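Local coordinates for protein putative pore-forming toxin (Bacteroides vulgatus ATCC 8482, PDB 3KOG) that is of unknown function but is possibly a pore-forming toxin, probably secreted as a lipoprotein, at residues V183-Y194 / S210-S221. Residues are numbered along the deposited sequence; the frame is centred on the assembly and turned at random. Where two conformers were deposited one is given.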
# COMPACT_ATOMS: atom_id res chain seq x y z
N VAL A 183 -9.76 -16.52 -5.84
CA VAL A 183 -8.95 -15.39 -5.36
C VAL A 183 -8.78 -14.37 -6.48
O VAL A 183 -8.40 -14.71 -7.56
CB VAL A 183 -7.59 -15.88 -4.84
CG1 VAL A 183 -6.76 -14.69 -4.30
CG2 VAL A 183 -7.78 -16.94 -3.75
N PHE A 184 -9.00 -13.10 -6.16
CA PHE A 184 -8.58 -11.98 -7.00
C PHE A 184 -7.29 -11.35 -6.49
O PHE A 184 -7.05 -11.27 -5.30
CB PHE A 184 -9.65 -10.88 -7.09
CG PHE A 184 -10.89 -11.27 -7.82
CD1 PHE A 184 -11.92 -11.95 -7.18
CD2 PHE A 184 -11.06 -10.87 -9.13
CE1 PHE A 184 -13.11 -12.28 -7.89
CE2 PHE A 184 -12.20 -11.22 -9.83
CZ PHE A 184 -13.23 -11.92 -9.19
N VAL A 185 -6.45 -10.93 -7.43
CA VAL A 185 -5.30 -10.09 -7.16
C VAL A 185 -5.43 -8.85 -8.03
O VAL A 185 -5.52 -8.95 -9.25
CB VAL A 185 -3.98 -10.83 -7.44
CG1 VAL A 185 -2.78 -9.90 -7.19
CG2 VAL A 185 -3.90 -12.11 -6.59
N ASP A 186 -5.45 -7.67 -7.40
CA ASP A 186 -5.53 -6.44 -8.13
C ASP A 186 -4.24 -5.67 -7.99
O ASP A 186 -3.81 -5.44 -6.89
CB ASP A 186 -6.68 -5.59 -7.63
CG ASP A 186 -8.05 -6.18 -8.01
OD1 ASP A 186 -8.52 -7.06 -7.30
OD2 ASP A 186 -8.65 -5.75 -9.00
N TYR A 187 -3.68 -5.25 -9.12
CA TYR A 187 -2.58 -4.33 -9.16
C TYR A 187 -3.13 -2.95 -9.34
O TYR A 187 -3.82 -2.67 -10.28
CB TYR A 187 -1.64 -4.65 -10.33
CG TYR A 187 -0.96 -5.99 -10.29
CD1 TYR A 187 -0.82 -6.70 -9.13
CD2 TYR A 187 -0.37 -6.50 -11.45
CE1 TYR A 187 -0.16 -7.89 -9.10
CE2 TYR A 187 0.30 -7.69 -11.43
CZ TYR A 187 0.37 -8.40 -10.23
OH TYR A 187 1.03 -9.60 -10.16
N MSE A 188 -2.80 -2.08 -8.40
CA MSE A 188 -3.26 -0.72 -8.31
C MSE A 188 -2.10 0.20 -8.82
O MSE A 188 -0.92 -0.03 -8.48
CB MSE A 188 -3.53 -0.37 -6.83
CG MSE A 188 -4.45 -1.36 -6.05
SE MSE A 188 -6.15 -1.53 -6.95
CE MSE A 188 -6.66 0.31 -7.03
N LYS A 189 -2.45 1.14 -9.69
CA LYS A 189 -1.53 2.16 -10.20
C LYS A 189 -2.01 3.50 -9.69
O LYS A 189 -3.14 3.89 -9.95
CB LYS A 189 -1.52 2.18 -11.73
CG LYS A 189 -0.55 3.27 -12.28
CD LYS A 189 -0.43 3.22 -13.77
CE LYS A 189 -1.44 4.09 -14.45
NZ LYS A 189 -1.00 4.37 -15.87
N THR A 190 -1.19 4.18 -8.89
CA THR A 190 -1.56 5.43 -8.29
C THR A 190 -0.67 6.52 -8.97
O THR A 190 0.54 6.40 -8.97
CB THR A 190 -1.39 5.41 -6.79
OG1 THR A 190 -2.24 4.43 -6.15
CG2 THR A 190 -1.65 6.78 -6.17
N THR A 191 -1.29 7.54 -9.56
CA THR A 191 -0.59 8.68 -10.17
C THR A 191 -0.71 9.87 -9.21
O THR A 191 -1.82 10.30 -8.87
CB THR A 191 -1.14 9.04 -11.56
OG1 THR A 191 -1.17 7.85 -12.38
CG2 THR A 191 -0.25 10.19 -12.27
N SER A 192 0.44 10.36 -8.75
CA SER A 192 0.53 11.43 -7.77
C SER A 192 1.43 12.56 -8.26
O SER A 192 2.50 12.30 -8.81
CB SER A 192 1.05 10.86 -6.45
OG SER A 192 0.23 9.79 -5.94
N VAL A 193 1.04 13.78 -7.99
CA VAL A 193 1.79 14.97 -8.39
C VAL A 193 2.31 15.56 -7.10
O VAL A 193 1.54 15.73 -6.14
CB VAL A 193 0.89 16.00 -9.11
CG1 VAL A 193 1.64 17.34 -9.32
CG2 VAL A 193 0.31 15.43 -10.44
N TYR A 194 3.61 15.84 -7.06
CA TYR A 194 4.29 16.41 -5.93
C TYR A 194 4.90 17.75 -6.31
O TYR A 194 5.40 17.93 -7.42
CB TYR A 194 5.44 15.51 -5.44
CG TYR A 194 5.05 14.17 -4.88
CD1 TYR A 194 4.80 13.10 -5.71
CD2 TYR A 194 4.79 14.00 -3.50
CE1 TYR A 194 4.41 11.87 -5.18
CE2 TYR A 194 4.38 12.77 -3.02
CZ TYR A 194 4.19 11.73 -3.86
OH TYR A 194 3.76 10.50 -3.37
N SER A 210 8.20 20.46 -9.67
CA SER A 210 7.02 19.59 -9.67
C SER A 210 7.35 18.30 -10.42
O SER A 210 8.03 18.33 -11.43
CB SER A 210 5.84 20.28 -10.36
OG SER A 210 4.75 19.40 -10.38
N PHE A 211 6.89 17.19 -9.91
CA PHE A 211 7.11 15.90 -10.59
C PHE A 211 5.93 14.99 -10.34
O PHE A 211 5.15 15.19 -9.36
CB PHE A 211 8.44 15.28 -10.16
CG PHE A 211 8.51 14.91 -8.69
CD1 PHE A 211 8.80 15.86 -7.74
CD2 PHE A 211 8.34 13.61 -8.29
CE1 PHE A 211 8.88 15.55 -6.39
CE2 PHE A 211 8.43 13.26 -6.96
CZ PHE A 211 8.71 14.25 -6.01
N THR A 212 5.76 14.02 -11.26
CA THR A 212 4.63 13.11 -11.20
C THR A 212 5.13 11.68 -11.06
O THR A 212 6.05 11.26 -11.78
CB THR A 212 3.74 13.26 -12.45
OG1 THR A 212 3.28 14.62 -12.54
CG2 THR A 212 2.54 12.27 -12.38
N VAL A 213 4.51 10.94 -10.16
CA VAL A 213 4.91 9.57 -9.85
C VAL A 213 3.80 8.54 -10.10
O VAL A 213 2.68 8.70 -9.60
CB VAL A 213 5.30 9.46 -8.41
CG1 VAL A 213 5.80 8.04 -8.10
CG2 VAL A 213 6.36 10.57 -8.07
N ASP A 214 4.14 7.46 -10.80
CA ASP A 214 3.27 6.30 -10.80
C ASP A 214 3.79 5.30 -9.79
O ASP A 214 4.96 4.91 -9.83
CB ASP A 214 3.21 5.61 -12.18
CG ASP A 214 2.31 6.31 -13.18
OD1 ASP A 214 1.51 7.23 -12.84
OD2 ASP A 214 2.36 5.86 -14.33
N SER A 215 2.95 4.94 -8.85
CA SER A 215 3.33 4.00 -7.81
C SER A 215 2.33 2.83 -7.82
O SER A 215 1.14 2.99 -8.14
CB SER A 215 3.37 4.63 -6.40
OG SER A 215 2.16 5.20 -6.01
N TYR A 216 2.85 1.67 -7.45
CA TYR A 216 2.14 0.42 -7.62
C TYR A 216 2.07 -0.32 -6.33
O TYR A 216 3.02 -0.33 -5.59
CB TYR A 216 2.85 -0.47 -8.64
CG TYR A 216 2.89 0.15 -10.01
CD1 TYR A 216 3.92 1.04 -10.35
CD2 TYR A 216 1.89 -0.09 -10.93
CE1 TYR A 216 3.94 1.66 -11.56
CE2 TYR A 216 1.91 0.51 -12.17
CZ TYR A 216 2.95 1.37 -12.48
OH TYR A 216 2.97 1.99 -13.69
N ASN A 217 0.92 -0.94 -6.05
CA ASN A 217 0.80 -1.84 -4.91
C ASN A 217 -0.28 -2.89 -5.19
O ASN A 217 -1.01 -2.76 -6.15
CB ASN A 217 0.52 -1.09 -3.60
CG ASN A 217 -0.87 -0.48 -3.53
OD1 ASN A 217 -1.24 0.34 -4.35
ND2 ASN A 217 -1.64 -0.88 -2.52
N THR A 218 -0.37 -3.88 -4.34
CA THR A 218 -1.19 -5.05 -4.65
C THR A 218 -2.20 -5.31 -3.53
O THR A 218 -1.84 -5.20 -2.33
CB THR A 218 -0.32 -6.24 -4.88
OG1 THR A 218 0.62 -5.98 -5.94
CG2 THR A 218 -1.14 -7.52 -5.24
N ILE A 219 -3.46 -5.54 -3.94
CA ILE A 219 -4.54 -5.98 -3.05
C ILE A 219 -5.01 -7.42 -3.43
O ILE A 219 -5.25 -7.71 -4.62
CB ILE A 219 -5.67 -4.99 -3.07
CG1 ILE A 219 -5.21 -3.65 -2.43
CG2 ILE A 219 -6.89 -5.51 -2.29
CD1 ILE A 219 -6.24 -2.52 -2.61
N VAL A 220 -5.09 -8.30 -2.44
CA VAL A 220 -5.51 -9.70 -2.65
C VAL A 220 -6.91 -9.84 -1.99
O VAL A 220 -7.12 -9.40 -0.84
CB VAL A 220 -4.51 -10.68 -1.97
CG1 VAL A 220 -4.92 -12.18 -2.23
CG2 VAL A 220 -3.14 -10.43 -2.46
N SER A 221 -7.83 -10.49 -2.69
CA SER A 221 -9.24 -10.52 -2.28
C SER A 221 -9.75 -11.95 -2.43
O SER A 221 -10.15 -12.34 -3.53
CB SER A 221 -10.03 -9.61 -3.16
OG SER A 221 -9.56 -8.27 -3.10
O HOH W 1 -7.99 -8.12 -5.10
O HOH W 2 0.59 6.82 -16.15
O HOH W 3 -0.55 2.33 -6.02
O HOH W 4 1.98 7.86 -6.81
O HOH W 5 -3.59 2.19 -4.41
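One face of the Phe211 ring is covered by CB of Tyr194, which stands 3.8 Å from the ring centroid in a CH-pi contact. The two rings run nearly parallel, their planes 15° apart, but are slid so far that they barely overlap; the Tyr194 phenol instead runs back along its own strand until its CE1 meets Val213 CG2 at 3.7 Å. A chi1 of 64° turns the Phe211 ring, its CG flanked by both main-chain neighbours of CA, so that its face meets Tyr194 CB. At the in-plane edge of the Tyr187 ring lies Thr218 CG2, while the Tyr216 ring runs alongside the aliphatic chain of Lys189, CE2 reaching CG at 3.7 Å. The phenol hydroxyls of Tyr187 and Tyr216 bond to Thr133 O and Glu139, respectively.

All this decorates a long antiparallel beta hairpin, strands 179-198 and 207-225, flanked by strands 98-120 and 126-143. Twelve backbone hydrogen bonds join the segments, the pairs running from Phe184-Ser221 to Tyr194-Phe211 without a bulge. On the Tyr216 face, Thr191 OG1 donates to Asp214 OD1 at 2.8 Å, meeting the carboxylate on its syn side but 33° out of plane. Asp214 OD2 lies 4.0 Å from Lys189 NZ, a long salt bridge that water 2 spans. On the reverse face water 3 connects Thr190 OG1, itself bonded to Ser107, with Ser215 O and Asn217 OD1.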